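Long-range contact in threonine--tRNA ligase catalytic subunit (Aeropyrum pernix, PDB 3A32), which catalyses the ATP-dependent attachment of threonine to its tRNA and probably cannot itself deacylate mischarged seryl-tRNA, since it lacks the editing domain: residues L132-E146 and R158-P170. Residues are numbered along the deposited sequence; the frame is centred on the assembly and turned at random.
Sequences LPFKVFEFGRVHRYE and RGFTQDDAHIIVP. With ZN (zinc ion), chain G.
Arg-158 holds the backbone carbonyl of Glu-146 through NE and NH2. Its NH2 lies 2.8 Å and its NE 3.0 Å from Glu-146 O, which sits in the guanidinium plane. Its side chain runs out straight alongside the loop after strand 134-143. With an alanine in its place, the Glu-146 carbonyl would probably lose both donors and the loop be freer to move. Ten backbone hydrogen bonds pair strands 134-143 and 159-170 antiparallel, from Phe-134 with Ile-168 to Val-142 with Phe-160. Arg-144 N extends the ladder to Arg-158 O.

On the face with His-166, that residue's NE2 binds zinc at 2.0 Å, and Cys-112 and His-310 complete the protein ligands. A zinc-bound water donates to Asp-164 OD1. Farther along this face, the ring of Phe-160 receives Val-142 CG2 over one face, 3.8 Å from its centroid. CG of Phe-160 lies between the backbone N and carbonyl carbon (chi1 58°), which turns the ring over Val-142. The Phe-160 ring edge, at CZ, points at one face of the Arg-144 guanidinium, the planes 87° apart. Arg-144 NE hydrogen-bonds to Pro-109 O. A water accepts from Gln-162 NE2 and, weakly, from Arg-144 NH2.

On the other face, Thr-161 CG2 sits over the centre of the Phe-139 ring, a CH-pi contact of 3.7 Å to the centroid. At the far end Leu-132 CB packs on Pro-170 CG at 3.8 Å. These two strands and their loop are motif 2 of the class II aminoacyl-tRNA synthetases, within the antiparallel catalytic sheet, with His-166 adding a zinc ligand.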
loop_
_atom_site.group_PDB
_atom_site.type_symbol
_atom_site.label_atom_id
_atom_site.label_comp_id
_atom_site.label_asym_id
_atom_site.label_seq_id
_atom_site.Cartn_x
_atom_site.Cartn_y
_atom_site.Cartn_z
ATOM N N LEU A 132 -26.572 1.423 -4.625
ATOM C CA LEU A 132 -26.461 0.009 -4.326
ATOM C C LEU A 132 -26.414 -0.732 -5.665
ATOM O O LEU A 132 -27.069 -0.321 -6.619
ATOM C CB LEU A 132 -27.665 -0.455 -3.498
ATOM C CG LEU A 132 -27.901 0.206 -2.145
ATOM C CD1 LEU A 132 -29.161 -0.337 -1.450
ATOM C CD2 LEU A 132 -26.627 0.103 -1.192
ATOM N N PRO A 133 -25.677 -1.847 -5.740
ATOM C CA PRO A 133 -24.894 -2.422 -4.621
ATOM C C PRO A 133 -23.732 -1.506 -4.130
ATOM O O PRO A 133 -23.131 -0.735 -4.911
ATOM C CB PRO A 133 -24.371 -3.768 -5.172
ATOM C CG PRO A 133 -24.676 -3.774 -6.642
ATOM C CD PRO A 133 -25.636 -2.663 -6.972
ATOM N N PHE A 134 -23.447 -1.592 -2.837
ATOM C CA PHE A 134 -22.335 -0.860 -2.236
ATOM C C PHE A 134 -21.229 -1.877 -2.048
ATOM O O PHE A 134 -21.426 -2.902 -1.374
ATOM C CB PHE A 134 -22.788 -0.267 -0.920
ATOM C CG PHE A 134 -21.694 0.302 -0.084
ATOM C CD1 PHE A 134 -21.346 1.630 -0.196
ATOM C CD2 PHE A 134 -21.060 -0.484 0.883
ATOM C CE1 PHE A 134 -20.326 2.172 0.607
ATOM C CE2 PHE A 134 -20.058 0.043 1.685
ATOM C CZ PHE A 134 -19.697 1.368 1.565
ATOM N N LYS A 135 -20.078 -1.606 -2.675
ATOM C CA LYS A 135 -18.959 -2.533 -2.700
ATOM C C LYS A 135 -17.762 -1.818 -2.202
ATOM O O LYS A 135 -17.429 -0.745 -2.717
ATOM C CB LYS A 135 -18.710 -3.051 -4.127
ATOM C CG LYS A 135 -20.000 -3.528 -4.831
ATOM C CD LYS A 135 -19.774 -4.275 -6.137
ATOM C CE LYS A 135 -18.576 -3.733 -6.941
ATOM N NZ LYS A 135 -18.669 -4.115 -8.404
ATOM N N VAL A 136 -17.122 -2.404 -1.180
ATOM C CA VAL A 136 -15.954 -1.818 -0.515
ATOM C C VAL A 136 -14.805 -2.883 -0.459
ATOM O O VAL A 136 -15.037 -4.009 0.020
ATOM C CB VAL A 136 -16.353 -1.257 0.881
ATOM C CG1 VAL A 136 -16.953 -2.355 1.826
ATOM C CG2 VAL A 136 -15.236 -0.567 1.540
ATOM N N PHE A 137 -13.611 -2.511 -0.938
ATOM C CA PHE A 137 -12.439 -3.390 -0.999
ATOM C C PHE A 137 -11.322 -2.893 -0.063
ATOM O O PHE A 137 -11.076 -1.697 0.009
ATOM C CB PHE A 137 -11.832 -3.446 -2.417
ATOM C CG PHE A 137 -10.520 -4.190 -2.464
ATOM C CD1 PHE A 137 -10.495 -5.586 -2.399
ATOM C CD2 PHE A 137 -9.307 -3.506 -2.520
ATOM C CE1 PHE A 137 -9.321 -6.270 -2.404
ATOM C CE2 PHE A 137 -8.109 -4.208 -2.547
ATOM C CZ PHE A 137 -8.107 -5.580 -2.482
ATOM N N GLU A 138 -10.616 -3.806 0.595
ATOM C CA GLU A 138 -9.447 -3.419 1.415
ATOM C C GLU A 138 -8.373 -4.490 1.350
ATOM O O GLU A 138 -8.704 -5.665 1.490
ATOM C CB GLU A 138 -9.805 -3.142 2.891
ATOM C CG GLU A 138 -8.588 -2.856 3.741
ATOM C CD GLU A 138 -8.899 -2.320 5.135
ATOM O OE1 GLU A 138 -10.097 -2.243 5.545
ATOM O OE2 GLU A 138 -7.926 -1.990 5.847
ATOM N N PHE A 139 -7.126 -4.074 1.073
ATOM C CA PHE A 139 -5.916 -4.899 1.254
ATOM C C PHE A 139 -5.689 -4.870 2.766
ATOM O O PHE A 139 -5.032 -3.960 3.303
ATOM C CB PHE A 139 -4.744 -4.232 0.505
ATOM C CG PHE A 139 -3.495 -5.098 0.378
ATOM C CD1 PHE A 139 -3.443 -6.162 -0.520
ATOM C CD2 PHE A 139 -2.357 -4.816 1.132
ATOM C CE1 PHE A 139 -2.278 -6.966 -0.624
ATOM C CE2 PHE A 139 -1.194 -5.576 1.006
ATOM C CZ PHE A 139 -1.154 -6.655 0.120
ATOM N N GLY A 140 -6.290 -5.813 3.483
ATOM C CA GLY A 140 -6.468 -5.600 4.940
ATOM C C GLY A 140 -5.538 -6.436 5.779
ATOM O O GLY A 140 -5.211 -7.551 5.389
ATOM N N ARG A 141 -5.138 -5.932 6.939
ATOM C CA ARG A 141 -4.145 -6.630 7.818
ATOM C C ARG A 141 -4.805 -7.059 9.122
ATOM O O ARG A 141 -5.269 -6.211 9.885
ATOM C CB ARG A 141 -2.960 -5.725 8.118
ATOM C CG ARG A 141 -2.224 -5.322 6.851
ATOM C CD ARG A 141 -1.432 -4.052 7.022
ATOM N NE ARG A 141 -0.514 -3.945 5.890
ATOM C CZ ARG A 141 -0.804 -3.248 4.805
ATOM N NH1 ARG A 141 -1.948 -2.573 4.753
ATOM N NH2 ARG A 141 0.034 -3.235 3.799
ATOM N N VAL A 142 -4.868 -8.378 9.333
ATOM C CA VAL A 142 -5.650 -8.983 10.390
ATOM C C VAL A 142 -4.773 -9.858 11.267
ATOM O O VAL A 142 -3.754 -10.381 10.827
ATOM C CB VAL A 142 -6.925 -9.720 9.852
ATOM C CG1 VAL A 142 -7.876 -8.726 9.154
ATOM C CG2 VAL A 142 -6.589 -10.856 8.906
ATOM N N HIS A 143 -5.111 -9.943 12.540
ATOM C CA HIS A 143 -4.292 -10.689 13.467
ATOM C C HIS A 143 -5.205 -11.562 14.314
ATOM O O HIS A 143 -6.241 -11.103 14.788
ATOM C CB HIS A 143 -3.493 -9.788 14.388
ATOM C CG HIS A 143 -2.452 -9.005 13.683
ATOM N ND1 HIS A 143 -2.738 -7.838 12.989
ATOM C CD2 HIS A 143 -1.132 -9.221 13.541
ATOM C CE1 HIS A 143 -1.626 -7.383 12.442
ATOM N NE2 HIS A 143 -0.648 -8.219 12.735
ATOM N N ARG A 144 -4.782 -12.804 14.508
ATOM C CA ARG A 144 -5.629 -13.810 15.150
ATOM C C ARG A 144 -4.738 -14.694 16.007
ATOM O O ARG A 144 -3.579 -14.935 15.656
ATOM C CB ARG A 144 -6.334 -14.637 14.079
ATOM C CG ARG A 144 -7.327 -13.812 13.332
ATOM C CD ARG A 144 -7.996 -14.599 12.263
ATOM N NE ARG A 144 -8.912 -13.728 11.510
ATOM C CZ ARG A 144 -9.620 -14.134 10.460
ATOM N NH1 ARG A 144 -9.540 -15.394 10.077
ATOM N NH2 ARG A 144 -10.407 -13.295 9.784
ATOM N N TYR A 145 -5.276 -15.149 17.132
ATOM C CA TYR A 145 -4.529 -16.102 17.988
ATOM C C TYR A 145 -4.319 -17.378 17.222
ATOM O O TYR A 145 -5.267 -17.914 16.728
ATOM C CB TYR A 145 -5.265 -16.416 19.303
ATOM C CG TYR A 145 -4.592 -17.554 20.066
ATOM C CD1 TYR A 145 -3.303 -17.404 20.562
ATOM C CD2 TYR A 145 -5.218 -18.804 20.215
ATOM C CE1 TYR A 145 -2.650 -18.429 21.208
ATOM C CE2 TYR A 145 -4.571 -19.848 20.882
ATOM C CZ TYR A 145 -3.279 -19.633 21.385
ATOM O OH TYR A 145 -2.582 -20.644 22.049
ATOM N N GLU A 146 -3.085 -17.843 17.081
ATOM C CA GLU A 146 -2.851 -19.262 16.785
ATOM C C GLU A 146 -1.898 -19.844 17.801
ATOM O O GLU A 146 -0.901 -19.193 18.119
ATOM C CB GLU A 146 -2.264 -19.487 15.392
ATOM C CG GLU A 146 -3.119 -18.908 14.263
ATOM C CD GLU A 146 -4.301 -19.784 13.911
ATOM O OE1 GLU A 146 -4.385 -20.915 14.409
ATOM O OE2 GLU A 146 -5.144 -19.340 13.124
ATOM N N ARG A 158 -0.043 -15.743 12.575
ATOM C CA ARG A 158 -0.708 -14.847 13.501
ATOM C C ARG A 158 -1.101 -13.472 12.936
ATOM O O ARG A 158 -1.953 -12.802 13.492
ATOM C CB ARG A 158 0.203 -14.653 14.722
ATOM C CG ARG A 158 0.214 -15.884 15.639
ATOM C CD ARG A 158 1.294 -15.839 16.717
ATOM N NE ARG A 158 1.164 -17.079 17.471
ATOM C CZ ARG A 158 2.078 -17.583 18.285
ATOM N NH1 ARG A 158 3.254 -16.976 18.504
ATOM N NH2 ARG A 158 1.778 -18.678 18.920
ATOM N N GLY A 159 -0.441 -13.025 11.875
ATOM C CA GLY A 159 -0.795 -11.763 11.209
ATOM C C GLY A 159 -0.683 -11.977 9.720
ATOM O O GLY A 159 0.313 -12.536 9.249
ATOM N N PHE A 160 -1.715 -11.581 8.977
ATOM C CA PHE A 160 -1.724 -11.806 7.551
ATOM C C PHE A 160 -2.599 -10.783 6.820
ATOM O O PHE A 160 -3.240 -9.948 7.435
ATOM C CB PHE A 160 -2.140 -13.290 7.188
ATOM C CG PHE A 160 -3.504 -13.706 7.703
ATOM C CD1 PHE A 160 -4.616 -13.705 6.858
ATOM C CD2 PHE A 160 -3.682 -14.073 9.046
ATOM C CE1 PHE A 160 -5.913 -14.047 7.333
ATOM C CE2 PHE A 160 -4.967 -14.448 9.522
ATOM C CZ PHE A 160 -6.086 -14.417 8.666
ATOM N N THR A 161 -2.637 -10.899 5.497
ATOM C CA THR A 161 -3.315 -9.953 4.645
ATOM C C THR A 161 -4.394 -10.691 3.844
ATOM O O THR A 161 -4.175 -11.819 3.436
ATOM C CB THR A 161 -2.257 -9.210 3.781
ATOM O OG1 THR A 161 -1.044 -9.019 4.567
ATOM C CG2 THR A 161 -2.799 -7.822 3.313
ATOM N N GLN A 162 -5.547 -10.052 3.646
ATOM C CA GLN A 162 -6.677 -10.583 2.853
ATOM C C GLN A 162 -6.968 -9.544 1.765
ATOM O O GLN A 162 -6.830 -8.360 2.026
ATOM C CB GLN A 162 -7.941 -10.634 3.703
ATOM C CG GLN A 162 -7.933 -11.616 4.830
ATOM C CD GLN A 162 -8.969 -11.336 5.879
ATOM O OE1 GLN A 162 -9.250 -10.194 6.225
ATOM N NE2 GLN A 162 -9.543 -12.396 6.417
ATOM N N ASP A 163 -7.334 -10.001 0.555
ATOM C CA ASP A 163 -7.982 -9.146 -0.443
ATOM C C ASP A 163 -9.509 -9.158 -0.141
ATOM O O ASP A 163 -10.323 -9.783 -0.837
ATOM C CB ASP A 163 -7.689 -9.655 -1.890
ATOM C CG ASP A 163 -8.067 -11.152 -2.107
ATOM O OD1 ASP A 163 -7.910 -11.968 -1.162
ATOM O OD2 ASP A 163 -8.505 -11.526 -3.231
ATOM N N ASP A 164 -9.864 -8.421 0.892
ATOM C CA ASP A 164 -11.146 -8.484 1.534
ATOM C C ASP A 164 -12.115 -7.469 0.924
ATOM O O ASP A 164 -11.729 -6.329 0.668
ATOM C CB ASP A 164 -10.926 -8.157 3.024
ATOM C CG ASP A 164 -12.077 -8.620 3.914
ATOM O OD1 ASP A 164 -12.842 -9.528 3.504
ATOM O OD2 ASP A 164 -12.186 -8.091 5.050
ATOM N N ALA A 165 -13.390 -7.845 0.759
ATOM C CA ALA A 165 -14.380 -6.873 0.330
ATOM C C ALA A 165 -15.702 -7.238 0.949
ATOM O O ALA A 165 -15.911 -8.395 1.346
ATOM C CB ALA A 165 -14.468 -6.827 -1.196
ATOM N N HIS A 166 -16.560 -6.244 1.081
ATOM C CA HIS A 166 -17.908 -6.418 1.536
ATOM C C HIS A 166 -18.880 -5.780 0.556
ATOM O O HIS A 166 -18.626 -4.697 0.006
ATOM C CB HIS A 166 -18.062 -5.907 2.986
ATOM C CG HIS A 166 -17.257 -6.719 3.948
ATOM N ND1 HIS A 166 -15.944 -6.429 4.237
ATOM C CD2 HIS A 166 -17.524 -7.893 4.558
ATOM C CE1 HIS A 166 -15.452 -7.350 5.040
ATOM N NE2 HIS A 166 -16.392 -8.248 5.256
ATOM N N ILE A 167 -19.975 -6.491 0.309
ATOM C CA ILE A 167 -20.949 -6.071 -0.662
ATOM C C ILE A 167 -22.330 -6.082 -0.034
ATOM O O ILE A 167 -22.768 -7.086 0.542
ATOM C CB ILE A 167 -20.931 -6.996 -1.900
ATOM C CG1 ILE A 167 -19.515 -7.144 -2.419
ATOM C CG2 ILE A 167 -21.906 -6.488 -3.036
ATOM C CD1 ILE A 167 -19.492 -7.715 -3.841
ATOM N N ILE A 168 -23.018 -4.958 -0.140
ATOM C CA ILE A 168 -24.425 -4.860 0.266
ATOM C C ILE A 168 -25.248 -4.713 -1.015
ATOM O O ILE A 168 -25.178 -3.680 -1.688
ATOM C CB ILE A 168 -24.615 -3.664 1.227
ATOM C CG1 ILE A 168 -23.723 -3.891 2.445
ATOM C CG2 ILE A 168 -26.105 -3.449 1.574
ATOM C CD1 ILE A 168 -23.701 -2.798 3.484
ATOM N N VAL A 169 -25.978 -5.769 -1.373
ATOM C CA VAL A 169 -26.586 -5.858 -2.712
ATOM C C VAL A 169 -28.096 -6.175 -2.633
ATOM O O VAL A 169 -28.464 -7.135 -1.950
ATOM C CB VAL A 169 -25.889 -6.926 -3.619
ATOM C CG1 VAL A 169 -25.669 -8.202 -2.913
ATOM C CG2 VAL A 169 -26.692 -7.155 -4.822
ATOM N N PRO A 170 -28.965 -5.356 -3.294
ATOM C CA PRO A 170 -30.411 -5.655 -3.268
ATOM C C PRO A 170 -30.691 -6.958 -3.958
ATOM O O PRO A 170 -29.904 -7.378 -4.813
ATOM C CB PRO A 170 -31.012 -4.521 -4.111
ATOM C CG PRO A 170 -30.034 -3.405 -3.992
ATOM C CD PRO A 170 -28.697 -4.124 -4.063
HETATM ZN ZN ZN G . -15.965 -9.890 6.286
HETATM O O HOH W 1 -12.077 -12.100 7.779
HETATM O O HOH W 2 -14.489 -10.670 5.143
#